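Local coordinates for protein rhamnosidase B (Bacillus sp., PDB 2OKX) that probably cleaves terminal alpha-L-rhamnose residues from rhamnosides by hydrolysis, as in glycoside hydrolase family 78, at residues K218-L223 and H315-S320; L260-G265 and R288-N293; E394-G399 and G481-F486; T248-E253 and A322-R327. One frame throughout, in Å; residues are numbered along the deposited sequence.

Contact 1 (K218-L223 and H315-S320); sequences KYAAAL and HFAIDS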
loop_
_atom_site.group_PDB
_atom_site.type_symbol
_atom_site.label_atom_id
_atom_site.label_comp_id
_atom_site.label_asym_id
_atom_site.label_seq_id
_atom_site.Cartn_x
_atom_site.Cartn_y
_atom_site.Cartn_z
ATOM N N LYS A 218 -3.306 30.691 6.158
ATOM C CA LYS A 218 -3.774 31.590 5.103
ATOM C C LYS A 218 -3.382 31.020 3.742
ATOM O O LYS A 218 -4.157 31.062 2.786
ATOM C CB LYS A 218 -3.138 32.979 5.255
ATOM C CG LYS A 218 -3.288 33.641 6.627
ATOM C CD LYS A 218 -4.729 34.024 6.935
ATOM C CE LYS A 218 -4.806 34.960 8.137
ATOM N NZ LYS A 218 -4.195 34.378 9.370
ATOM N N TYR A 219 -2.167 30.483 3.671
ATOM C CA TYR A 219 -1.633 29.907 2.442
ATOM C C TYR A 219 -1.137 28.479 2.699
ATOM O O TYR A 219 -0.360 28.250 3.617
ATOM C CB TYR A 219 -0.470 30.779 1.933
ATOM C CG TYR A 219 0.254 30.230 0.723
ATOM C CD1 TYR A 219 -0.340 30.244 -0.540
ATOM C CD2 TYR A 219 1.522 29.662 0.846
ATOM C CE1 TYR A 219 0.307 29.700 -1.645
ATOM C CE2 TYR A 219 2.176 29.116 -0.253
ATOM C CZ TYR A 219 1.562 29.136 -1.492
ATOM O OH TYR A 219 2.190 28.573 -2.573
ATOM N N ALA A 220 -1.606 27.525 1.899
ATOM C CA ALA A 220 -1.183 26.127 2.023
ATOM C C ALA A 220 -1.194 25.528 0.627
ATOM O O ALA A 220 -2.225 25.519 -0.044
ATOM C CB ALA A 220 -2.131 25.355 2.940
ATOM N N ALA A 221 -0.048 25.027 0.184
ATOM C CA ALA A 221 0.039 24.471 -1.154
ATOM C C ALA A 221 0.751 23.131 -1.209
ATOM O O ALA A 221 1.652 22.854 -0.416
ATOM C CB ALA A 221 0.742 25.471 -2.079
ATOM N N ALA A 222 0.323 22.305 -2.158
ATOM C CA ALA A 222 0.913 20.995 -2.372
ATOM C C ALA A 222 1.638 21.084 -3.712
ATOM O O ALA A 222 1.035 21.430 -4.737
ATOM C CB ALA A 222 -0.179 19.921 -2.413
ATOM N N LEU A 223 2.933 20.783 -3.696
ATOM C CA LEU A 223 3.754 20.854 -4.899
ATOM C C LEU A 223 4.352 19.515 -5.291
ATOM O O LEU A 223 4.851 18.782 -4.442
ATOM C CB LEU A 223 4.912 21.839 -4.695
ATOM C CG LEU A 223 4.879 22.878 -3.570
ATOM C CD1 LEU A 223 6.182 23.674 -3.604
ATOM C CD2 LEU A 223 3.689 23.799 -3.718
ATOM N N HIS A 315 4.987 19.931 0.750
ATOM C CA HIS A 315 4.100 20.961 1.276
ATOM C C HIS A 315 4.763 22.257 1.712
ATOM O O HIS A 315 5.849 22.252 2.283
ATOM C CB HIS A 315 3.295 20.368 2.432
ATOM C CG HIS A 315 2.349 19.294 2.000
ATOM N ND1 HIS A 315 1.049 19.557 1.629
ATOM C CD2 HIS A 315 2.540 17.971 1.790
ATOM C CE1 HIS A 315 0.480 18.442 1.204
ATOM N NE2 HIS A 315 1.364 17.466 1.291
ATOM N N PHE A 316 4.071 23.363 1.449
ATOM C CA PHE A 316 4.549 24.701 1.787
ATOM C C PHE A 316 3.364 25.527 2.285
ATOM O O PHE A 316 2.322 25.575 1.632
ATOM C CB PHE A 316 5.134 25.364 0.537
ATOM C CG PHE A 316 5.764 26.706 0.792
ATOM C CD1 PHE A 316 5.774 27.679 -0.202
ATOM C CD2 PHE A 316 6.376 26.986 2.009
ATOM C CE1 PHE A 316 6.390 28.913 0.012
ATOM C CE2 PHE A 316 6.993 28.215 2.233
ATOM C CZ PHE A 316 7.000 29.178 1.231
ATOM N N ALA A 317 3.514 26.173 3.436
ATOM C CA ALA A 317 2.433 26.986 3.980
ATOM C C ALA A 317 2.964 28.274 4.588
ATOM O O ALA A 317 4.120 28.348 4.997
ATOM C CB ALA A 317 1.651 26.200 5.034
ATOM N N ILE A 318 2.105 29.285 4.647
ATOM C CA ILE A 318 2.476 30.571 5.214
ATOM C C ILE A 318 1.279 31.171 5.938
ATOM O O ILE A 318 0.147 31.072 5.464
ATOM C CB ILE A 318 2.913 31.570 4.120
ATOM C CG1 ILE A 318 4.057 30.984 3.291
ATOM C CG2 ILE A 318 3.354 32.876 4.768
ATOM C CD1 ILE A 318 4.477 31.863 2.121
ATOM N N ASP A 319 1.528 31.786 7.085
ATOM C CA ASP A 319 0.457 32.423 7.841
ATOM C C ASP A 319 0.993 33.658 8.552
ATOM O O ASP A 319 2.172 33.724 8.898
ATOM C CB ASP A 319 -0.146 31.454 8.860
ATOM C CG ASP A 319 -1.423 31.985 9.480
ATOM O OD1 ASP A 319 -1.363 32.533 10.601
ATOM O OD2 ASP A 319 -2.487 31.863 8.837
ATOM N N SER A 320 0.120 34.637 8.762
ATOM C CA SER A 320 0.504 35.877 9.426
ATOM C C SER A 320 -0.716 36.701 9.815
ATOM O O SER A 320 -1.778 36.581 9.205
ATOM C CB SER A 320 1.392 36.715 8.504
ATOM O OG SER A 320 1.727 37.950 9.113
#

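Contact 2 (L260-G265 and R288-N293); sequences LGFPTG and RYYSLN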
loop_
_atom_site.group_PDB
_atom_site.type_symbol
_atom_site.label_atom_id
_atom_site.label_comp_id
_atom_site.label_asym_id
_atom_site.label_seq_id
_atom_site.Cartn_x
_atom_site.Cartn_y
_atom_site.Cartn_z
ATOM N N LEU A 260 6.532 30.619 8.300
ATOM C CA LEU A 260 6.664 29.712 7.170
ATOM C C LEU A 260 6.474 28.322 7.751
ATOM O O LEU A 260 7.119 27.971 8.739
ATOM C CB LEU A 260 8.052 29.813 6.534
ATOM C CG LEU A 260 8.504 31.185 6.029
ATOM C CD1 LEU A 260 9.887 31.046 5.397
ATOM C CD2 LEU A 260 7.502 31.733 5.014
ATOM N N GLY A 261 5.582 27.545 7.147
ATOM C CA GLY A 261 5.326 26.203 7.633
ATOM C C GLY A 261 5.683 25.133 6.623
ATOM O O GLY A 261 5.447 25.284 5.425
ATOM N N PHE A 262 6.257 24.044 7.118
ATOM C CA PHE A 262 6.645 22.927 6.272
ATOM C C PHE A 262 6.089 21.650 6.892
ATOM O O PHE A 262 6.757 20.983 7.684
ATOM C CB PHE A 262 8.170 22.870 6.164
ATOM C CG PHE A 262 8.757 24.043 5.428
ATOM C CD1 PHE A 262 8.807 24.052 4.039
ATOM C CD2 PHE A 262 9.207 25.161 6.122
ATOM C CE1 PHE A 262 9.298 25.165 3.344
ATOM C CE2 PHE A 262 9.697 26.280 5.441
ATOM C CZ PHE A 262 9.741 26.279 4.050
ATOM N N PRO A 263 4.838 21.307 6.542
ATOM C CA PRO A 263 4.144 20.119 7.044
ATOM C C PRO A 263 4.996 18.859 6.970
ATOM O O PRO A 263 4.941 18.010 7.861
ATOM C CB PRO A 263 2.919 20.031 6.140
ATOM C CG PRO A 263 2.633 21.467 5.844
ATOM C CD PRO A 263 4.010 22.005 5.543
ATOM N N THR A 264 5.779 18.744 5.904
ATOM C CA THR A 264 6.629 17.579 5.712
ATOM C C THR A 264 8.117 17.903 5.794
ATOM O O THR A 264 8.958 17.102 5.388
ATOM C CB THR A 264 6.312 16.890 4.364
ATOM O OG1 THR A 264 6.324 17.853 3.302
ATOM C CG2 THR A 264 4.944 16.246 4.423
ATOM N N GLY A 265 8.430 19.084 6.325
ATOM C CA GLY A 265 9.817 19.497 6.485
ATOM C C GLY A 265 10.473 20.122 5.268
ATOM O O GLY A 265 9.871 20.211 4.196
ATOM N N ARG A 288 8.420 21.535 10.341
ATOM C CA ARG A 288 9.287 22.650 10.675
ATOM C C ARG A 288 8.572 23.960 10.392
ATOM O O ARG A 288 7.873 24.094 9.386
ATOM C CB ARG A 288 10.601 22.589 9.890
ATOM C CG ARG A 288 11.573 23.693 10.291
ATOM C CD ARG A 288 12.925 23.562 9.605
ATOM N NE ARG A 288 13.690 22.415 10.088
ATOM C CZ ARG A 288 14.949 22.164 9.744
ATOM N NH1 ARG A 288 15.588 22.984 8.915
ATOM N NH2 ARG A 288 15.573 21.094 10.224
ATOM N N TYR A 289 8.736 24.913 11.303
ATOM C CA TYR A 289 8.127 26.231 11.162
ATOM C C TYR A 289 9.167 27.311 11.456
ATOM O O TYR A 289 9.944 27.196 12.401
ATOM C CB TYR A 289 6.944 26.388 12.127
ATOM C CG TYR A 289 5.926 25.276 12.019
ATOM C CD1 TYR A 289 6.113 24.067 12.693
ATOM C CD2 TYR A 289 4.815 25.404 11.192
ATOM C CE1 TYR A 289 5.221 23.014 12.541
ATOM C CE2 TYR A 289 3.915 24.355 11.030
ATOM C CZ TYR A 289 4.127 23.161 11.706
ATOM O OH TYR A 289 3.260 22.110 11.523
ATOM N N TYR A 290 9.179 28.351 10.631
ATOM C CA TYR A 290 10.113 29.456 10.816
ATOM C C TYR A 290 9.330 30.714 11.152
ATOM O O TYR A 290 8.269 30.964 10.578
ATOM C CB TYR A 290 10.922 29.725 9.542
ATOM C CG TYR A 290 11.900 28.645 9.146
ATOM C CD1 TYR A 290 11.472 27.479 8.511
ATOM C CD2 TYR A 290 13.266 28.811 9.369
ATOM C CE1 TYR A 290 12.391 26.505 8.101
ATOM C CE2 TYR A 290 14.185 27.850 8.968
ATOM C CZ TYR A 290 13.746 26.701 8.334
ATOM O OH TYR A 290 14.672 25.764 7.930
ATOM N N SER A 291 9.861 31.501 12.080
ATOM C CA SER A 291 9.231 32.751 12.478
ATOM C C SER A 291 10.031 33.876 11.832
ATOM O O SER A 291 11.251 33.939 11.985
ATOM C CB SER A 291 9.256 32.902 14.003
ATOM O OG SER A 291 8.548 34.063 14.406
ATOM N N LEU A 292 9.350 34.752 11.103
ATOM C CA LEU A 292 10.027 35.858 10.433
ATOM C C LEU A 292 9.474 37.198 10.898
ATOM O O LEU A 292 8.285 37.468 10.755
ATOM C CB LEU A 292 9.852 35.747 8.915
ATOM C CG LEU A 292 10.131 34.393 8.254
ATOM C CD1 LEU A 292 9.883 34.499 6.759
ATOM C CD2 LEU A 292 11.560 33.961 8.530
ATOM N N ASN A 293 10.343 38.032 11.456
ATOM C CA ASN A 293 9.949 39.357 11.921
ATOM C C ASN A 293 10.355 40.312 10.804
ATOM O O ASN A 293 11.464 40.845 10.799
ATOM C CB ASN A 293 10.684 39.691 13.220
ATOM C CG ASN A 293 10.208 40.986 13.842
ATOM O OD1 ASN A 293 9.004 41.235 13.948
ATOM N ND2 ASN A 293 11.152 41.816 14.272
#

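Contact 3 (E394-G399 and G481-F486); sequences EENVFG and GLDNTF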
loop_
_atom_site.group_PDB
_atom_site.type_symbol
_atom_site.label_atom_id
_atom_site.label_comp_id
_atom_site.label_asym_id
_atom_site.label_seq_id
_atom_site.Cartn_x
_atom_site.Cartn_y
_atom_site.Cartn_z
ATOM N N GLU A 394 -3.393 25.131 -4.322
ATOM C CA GLU A 394 -3.541 25.793 -3.034
ATOM C C GLU A 394 -4.726 25.199 -2.268
ATOM O O GLU A 394 -5.109 25.687 -1.210
ATOM C CB GLU A 394 -3.712 27.305 -3.236
ATOM C CG GLU A 394 -2.380 28.016 -3.472
ATOM C CD GLU A 394 -2.528 29.432 -4.009
ATOM O OE1 GLU A 394 -3.489 30.127 -3.622
ATOM O OE2 GLU A 394 -1.665 29.851 -4.810
ATOM N N GLU A 395 -5.307 24.142 -2.826
ATOM C CA GLU A 395 -6.419 23.443 -2.185
ATOM C C GLU A 395 -5.716 22.234 -1.572
ATOM O O GLU A 395 -5.703 21.147 -2.141
ATOM C CB GLU A 395 -7.442 23.036 -3.243
ATOM C CG GLU A 395 -7.962 24.242 -4.034
ATOM C CD GLU A 395 -8.961 23.871 -5.103
ATOM O OE1 GLU A 395 -8.550 23.308 -6.144
ATOM O OE2 GLU A 395 -10.165 24.140 -4.898
ATOM N N ASN A 396 -5.123 22.463 -0.404
ATOM C CA ASN A 396 -4.320 21.466 0.291
ATOM C C ASN A 396 -4.881 20.990 1.630
ATOM O O ASN A 396 -4.601 21.565 2.686
ATOM C CB ASN A 396 -2.913 22.056 0.469
ATOM C CG ASN A 396 -1.963 21.121 1.177
ATOM O OD1 ASN A 396 -2.245 19.933 1.353
ATOM N ND2 ASN A 396 -0.815 21.654 1.582
ATOM N N VAL A 397 -5.655 19.911 1.578
ATOM C CA VAL A 397 -6.268 19.363 2.779
ATOM C C VAL A 397 -5.249 18.865 3.797
ATOM O O VAL A 397 -5.397 19.110 4.988
ATOM C CB VAL A 397 -7.240 18.219 2.428
ATOM C CG1 VAL A 397 -7.836 17.625 3.710
ATOM C CG2 VAL A 397 -8.355 18.752 1.526
ATOM N N PHE A 398 -4.213 18.171 3.332
ATOM C CA PHE A 398 -3.194 17.647 4.239
ATOM C C PHE A 398 -2.498 18.762 5.019
ATOM O O PHE A 398 -2.461 18.744 6.251
ATOM C CB PHE A 398 -2.157 16.829 3.456
ATOM C CG PHE A 398 -1.129 16.156 4.328
ATOM C CD1 PHE A 398 -1.449 15.008 5.052
ATOM C CD2 PHE A 398 0.160 16.673 4.429
ATOM C CE1 PHE A 398 -0.497 14.384 5.865
ATOM C CE2 PHE A 398 1.120 16.059 5.239
ATOM C CZ PHE A 398 0.790 14.909 5.958
ATOM N N GLY A 399 -1.946 19.735 4.300
ATOM C CA GLY A 399 -1.253 20.828 4.959
ATOM C C GLY A 399 -2.147 21.593 5.908
ATOM O O GLY A 399 -1.697 22.061 6.955
ATOM N N GLY A 481 3.941 11.880 3.921
ATOM C CA GLY A 481 4.272 11.099 2.742
ATOM C C GLY A 481 3.025 10.560 2.061
ATOM O O GLY A 481 3.102 9.905 1.015
ATOM N N LEU A 482 1.870 10.846 2.653
ATOM C CA LEU A 482 0.598 10.377 2.114
ATOM C C LEU A 482 -0.505 11.417 2.238
ATOM O O LEU A 482 -0.998 11.679 3.336
ATOM C CB LEU A 482 0.155 9.105 2.844
ATOM C CG LEU A 482 -1.229 8.554 2.498
ATOM C CD1 LEU A 482 -1.194 7.926 1.103
ATOM C CD2 LEU A 482 -1.648 7.520 3.539
ATOM N N ASP A 483 -0.883 12.019 1.117
ATOM C CA ASP A 483 -1.970 12.991 1.125
ATOM C C ASP A 483 -3.244 12.154 1.070
ATOM O O ASP A 483 -3.865 12.005 0.017
ATOM C CB ASP A 483 -1.879 13.906 -0.095
ATOM C CG ASP A 483 -0.945 15.076 0.127
ATOM O OD1 ASP A 483 0.276 14.856 0.275
ATOM O OD2 ASP A 483 -1.445 16.222 0.160
ATOM N N ASN A 484 -3.606 11.595 2.221
ATOM C CA ASN A 484 -4.774 10.722 2.372
ATOM C C ASN A 484 -6.022 11.589 2.465
ATOM O O ASN A 484 -6.758 11.542 3.454
ATOM C CB ASN A 484 -4.598 9.908 3.655
ATOM C CG ASN A 484 -5.120 8.503 3.526
ATOM O OD1 ASN A 484 -5.225 7.969 2.424
ATOM N ND2 ASN A 484 -5.427 7.881 4.661
ATOM N N THR A 485 -6.281 12.345 1.404
ATOM C CA THR A 485 -7.371 13.304 1.424
ATOM C C THR A 485 -8.132 13.535 0.124
ATOM O O THR A 485 -7.797 13.012 -0.933
ATOM C CB THR A 485 -6.810 14.681 1.782
ATOM O OG1 THR A 485 -5.972 15.117 0.702
ATOM C CG2 THR A 485 -5.957 14.625 3.042
ATOM N N PHE A 486 -9.169 14.359 0.251
ATOM C CA PHE A 486 -9.962 14.825 -0.872
ATOM C C PHE A 486 -10.706 16.066 -0.400
ATOM O O PHE A 486 -10.939 16.252 0.798
ATOM C CB PHE A 486 -10.923 13.747 -1.427
ATOM C CG PHE A 486 -12.191 13.537 -0.631
ATOM C CD1 PHE A 486 -12.477 12.284 -0.095
ATOM C CD2 PHE A 486 -13.133 14.556 -0.483
ATOM C CE1 PHE A 486 -13.679 12.046 0.572
ATOM C CE2 PHE A 486 -14.338 14.325 0.183
ATOM C CZ PHE A 486 -14.610 13.069 0.710
HETATM O O HOH W 1 -4.013 16.978 0.499
#

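Contact 4 (T248-E253 and A322-R327); sequences TILTLE and AAFTLR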
loop_
_atom_site.group_PDB
_atom_site.type_symbol
_atom_site.label_atom_id
_atom_site.label_comp_id
_atom_site.label_asym_id
_atom_site.label_seq_id
_atom_site.Cartn_x
_atom_site.Cartn_y
_atom_site.Cartn_z
ATOM N N THR A 248 9.926 32.408 -4.239
ATOM C CA THR A 248 8.743 33.243 -4.330
ATOM C C THR A 248 9.025 34.583 -3.663
ATOM O O THR A 248 9.865 34.681 -2.761
ATOM C CB THR A 248 7.529 32.597 -3.623
ATOM O OG1 THR A 248 6.338 33.323 -3.959
ATOM C CG2 THR A 248 7.716 32.623 -2.110
ATOM N N ILE A 249 8.323 35.613 -4.119
ATOM C CA ILE A 249 8.477 36.943 -3.548
ATOM C C ILE A 249 7.334 37.174 -2.571
ATOM O O ILE A 249 6.165 37.151 -2.956
ATOM C CB ILE A 249 8.426 38.039 -4.632
ATOM C CG1 ILE A 249 9.535 37.814 -5.659
ATOM C CG2 ILE A 249 8.575 39.410 -3.988
ATOM C CD1 ILE A 249 10.928 37.899 -5.074
ATOM N N LEU A 250 7.679 37.383 -1.307
ATOM C CA LEU A 250 6.697 37.628 -0.261
ATOM C C LEU A 250 6.589 39.131 -0.036
ATOM O O LEU A 250 7.563 39.771 0.354
ATOM C CB LEU A 250 7.132 36.946 1.039
ATOM C CG LEU A 250 6.334 37.264 2.304
ATOM C CD1 LEU A 250 4.895 36.825 2.128
ATOM C CD2 LEU A 250 6.964 36.559 3.497
ATOM N N THR A 251 5.406 39.688 -0.276
ATOM C CA THR A 251 5.198 41.120 -0.100
ATOM C C THR A 251 4.233 41.415 1.037
ATOM O O THR A 251 3.087 40.960 1.025
ATOM C CB THR A 251 4.637 41.767 -1.380
ATOM O OG1 THR A 251 5.497 41.471 -2.484
ATOM C CG2 THR A 251 4.546 43.276 -1.216
ATOM N N LEU A 252 4.709 42.175 2.019
ATOM C CA LEU A 252 3.893 42.559 3.165
ATOM C C LEU A 252 3.402 43.992 3.004
ATOM O O LEU A 252 4.197 44.903 2.769
ATOM C CB LEU A 252 4.697 42.454 4.461
ATOM C CG LEU A 252 4.860 41.076 5.099
ATOM C CD1 LEU A 252 5.605 41.217 6.417
ATOM C CD2 LEU A 252 3.490 40.459 5.339
ATOM N N GLU A 253 2.093 44.189 3.133
ATOM C CA GLU A 253 1.516 45.522 3.012
ATOM C C GLU A 253 2.004 46.370 4.180
ATOM O O GLU A 253 2.242 47.568 4.035
ATOM C CB GLU A 253 -0.010 45.446 3.028
ATOM C CG GLU A 253 -0.599 44.594 1.918
ATOM C CD GLU A 253 -2.117 44.615 1.910
ATOM O OE1 GLU A 253 -2.719 43.917 1.064
ATOM O OE2 GLU A 253 -2.707 45.330 2.750
ATOM N N ALA A 322 -0.653 39.722 9.514
ATOM C CA ALA A 322 -0.533 40.825 8.568
ATOM C C ALA A 322 -0.851 40.328 7.163
ATOM O O ALA A 322 -0.655 39.152 6.857
ATOM C CB ALA A 322 0.874 41.393 8.612
ATOM N N ALA A 323 -1.341 41.221 6.309
ATOM C CA ALA A 323 -1.684 40.853 4.940
ATOM C C ALA A 323 -0.436 40.674 4.080
ATOM O O ALA A 323 0.559 41.374 4.270
ATOM C CB ALA A 323 -2.589 41.919 4.328
ATOM N N PHE A 324 -0.483 39.734 3.136
ATOM C CA PHE A 324 0.658 39.502 2.257
ATOM C C PHE A 324 0.263 38.890 0.916
ATOM O O PHE A 324 -0.806 38.295 0.777
ATOM C CB PHE A 324 1.691 38.596 2.938
ATOM C CG PHE A 324 1.198 37.197 3.199
ATOM C CD1 PHE A 324 0.425 36.913 4.319
ATOM C CD2 PHE A 324 1.498 36.167 2.315
ATOM C CE1 PHE A 324 -0.042 35.620 4.555
ATOM C CE2 PHE A 324 1.036 34.873 2.542
ATOM C CZ PHE A 324 0.265 34.601 3.664
ATOM N N THR A 325 1.133 39.050 -0.072
ATOM C CA THR A 325 0.896 38.496 -1.395
ATOM C C THR A 325 2.124 37.690 -1.799
ATOM O O THR A 325 3.183 37.802 -1.180
ATOM C CB THR A 325 0.660 39.603 -2.452
ATOM O OG1 THR A 325 1.872 40.342 -2.660
ATOM C CG2 THR A 325 -0.430 40.554 -1.989
ATOM N N LEU A 326 1.971 36.879 -2.836
ATOM C CA LEU A 326 3.056 36.052 -3.339
ATOM C C LEU A 326 3.080 36.104 -4.853
ATOM O O LEU A 326 2.031 36.155 -5.498
ATOM C CB LEU A 326 2.866 34.592 -2.907
ATOM C CG LEU A 326 3.564 34.053 -1.656
ATOM C CD1 LEU A 326 3.221 34.893 -0.440
ATOM C CD2 LEU A 326 3.144 32.600 -1.449
ATOM N N ARG A 327 4.275 36.094 -5.428
ATOM C CA ARG A 327 4.391 36.086 -6.874
ATOM C C ARG A 327 5.692 35.426 -7.283
ATOM O O ARG A 327 6.674 35.453 -6.545
ATOM C CB ARG A 327 4.302 37.504 -7.456
ATOM C CG ARG A 327 5.508 38.393 -7.241
ATOM C CD ARG A 327 5.425 39.597 -8.187
ATOM N NE ARG A 327 6.543 40.520 -8.026
ATOM C CZ ARG A 327 6.740 41.265 -6.944
ATOM N NH1 ARG A 327 5.891 41.197 -5.926
ATOM N NH2 ARG A 327 7.790 42.071 -6.876
HETATM O O HOH W 2 4.789 39.323 -3.917
#

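Contact 1 (K218-L223 and H315-S320)
Lys218 curls along Asp319 OD2 at one end of two antiparallel strands. Its CB lies near Ile318 O. CG, beside the backbone N (chi1 -53°), passes 2.9 Å from Asp319 OD2. CD stays near the same oxygen and CE moves on toward Ser320 O. The chain bends about CB-CG and again about CD-CE, which brings NZ back to a salt bridge of 3.1 Å with Asp319 OD2. NZ also makes a weak bond to Ser320 O. The backbone N of Lys218 reaches Asp319 OD2 too, at 3.0 Å, on the anti lone pair. NZ comes on the syn side, out of the carboxylate plane. Without the Asp319 carboxylate, as with an alanine here, the Lys218 amine is likely to lose its charged mate and the backbone N-H this acceptor.

Further along, Tyr219 and Ile318 form a hydrogen-bonded pair, as do Ala221 and Phe316. Tyr219 turns its ring edge to the face of Phe316 in an offset T-shaped stack, planes at 84°. Its CD2 rests 3.8 Å from Ile318 CG1, and its OH bonds Tyr392. Ala220 and Ala317 meet on the other face, where His315 CE1 lies 4.0 Å from Ala222 CB. Alanines on 219-223, facing Phe316, His315 and another alanine, help join two inner strands of the antiparallel sheet in the D2 domain, with 219-223 next to the short edge strand 392-393.

Contact 2 (L260-G265 and R288-N293)
Leu292 packs its CD1 against Leu260 at one end of the strand pair. The methyl lies 3.7 Å from the branch point, Leu260 CG, and the two side chains run at about a right angle. Next to them the CB atoms of Leu260 and Tyr290 meet. Phe262 lies beside the Tyr290 ring: its CE2 comes 3.7 Å from Tyr290 CD1. The rings touch rim to rim, with planes at 83°, and neither covers the other's face. The other face of the sheet has a shallow spot at Gly261, where Tyr289 CD2 settles 3.7 Å from Gly261 CA.

The backbones pair as antiparallel edge and inner strands of the D2-domain sheet, and a type I turn from Phe262 to Gly265 ends the inner one. Phe262 O takes N-H groups from Arg288 and Gly265 on opposite faces of its plane. The extended start of Arg288, with CG opposite the backbone N (chi1 -176°), leads its guanidinium outward. There NH1 gives an in-plane bond of 3.1 Å to Tyr290 OH. Losing the Tyr290 ring to an alanine is likely to open a gap beside Phe262 and take the acceptor from Arg288 NH1. Trp281 makes a cation-pi contact with Arg288.

Contact 3 (E394-G399 and G481-F486)
Val397 and Thr485 make the close, apolar part of this contact. Their side chains slide past each other in opposite directions, with Val397 CG1 3.6 Å from Thr485 CG2. Val397 CG2 turns instead to the backbone, 3.7 Å from Phe486 O. The strand 462-472 adds Asp464 and Tyr466 against Val397.

The Phe398 side is more polar and water-bridged. Phe398 CB lies 3.4 Å from Asp483 OD2, and its ring tilts 41° from the carboxylate plane. The ring atom CE1 comes 3.7 Å from Leu482 O. One water accepts from Phe398 N at 3.1 Å and donates to Asp483 OD2 at 2.7 Å. It also bonds Thr485 OG1. The solvent side is at the exposed ends, Glu394 and Gly481.

Asn396 is the N-cap of helix 397-402. Its OD1 takes Gly399 N at 3.0 Å, with the donor above the amide plane. His315 lies between the segments and bonds both Asn396 ND2 and Asp483 OD1.

The chemistry thus implies an indirect polar link. The water and His315 carry the bonds between the helix start and the concanavalin-like domain. The N-H of Phe398 is satisfied through the water, and Asp483 close by may add a favourable charge at the helix N terminus.

Contact 4 (T248-E253 and A322-R327)
Ile249 and Arg327 bond backbone to backbone: Ile249 N gives to Arg327 O at 2.9 Å, with a nearly straight N-H (168°), and Arg327 N returns a longer bond to Ile249 O. Thr251 and Thr325 form the second hydrogen-bonded pair. Thr325 N lies 2.9 Å from Thr251 O. The last link, from Glu253 N to Ala323 O, is weak. A water donates to Ile249 O at 2.7 Å and also bonds Thr251 OG1. Its bond to Thr325 OG1 is weak. The two threonines lie side by side and point the same way.

Arg327 crosses this face. Its chain runs extended from CG to NE and lays one face of the guanidinium over Ile249 CG2, which is 3.8 Å from Arg327 NH1. The charge is held by Glu298, in a salt bridge to Arg327 NH2.

The opposite face is mostly apolar. Leu250 CD1 touches two partners, 3.5 Å from Phe324 CD2 and 3.6 Å from Leu326 CD1. Phe324 CG stands between its backbone N and carbonyl carbon (chi1 65°), which brings the ring to Leu250 CD1. Phe324 CB lies 3.5 Å from Leu252 CD2. The polar exception is Thr248 OG1, which lies near Leu326 CG and bonds Pro336 O.

Strand 297-309 flanks 248-252 and bonds to it through Val301, His299 and Gly297. On the apolar face, Leu294 of strand 288-294 packs on Leu250 and Leu252. Ile318 of strand 314-320 packs on Phe324 and Leu326. The pair therefore belongs to one sheet of the D2 domain and faces another.

The chain enters contact 1 at 218-223 and reaches 248-253 of contact 4 before either closes. Segments 260-265 and 288-293 then close contact 2, the shortest loop, which lies within the loops of contacts 1 and 4. Contact 1 closes at 315-320 and contact 4 at 322-327, so these two cross. Contact 3 opens afterwards, at 394-399, and closes at 481-486. Contacts 1 and 2 share one sheet, where strands 314-320 and 256-262 are neighbours. Contact 4 belongs to a second sheet that packs on contact 1. Contact 3 ties the N-terminal end of helix 397-402 to the concanavalin-like domain and meets contact 1 through His315.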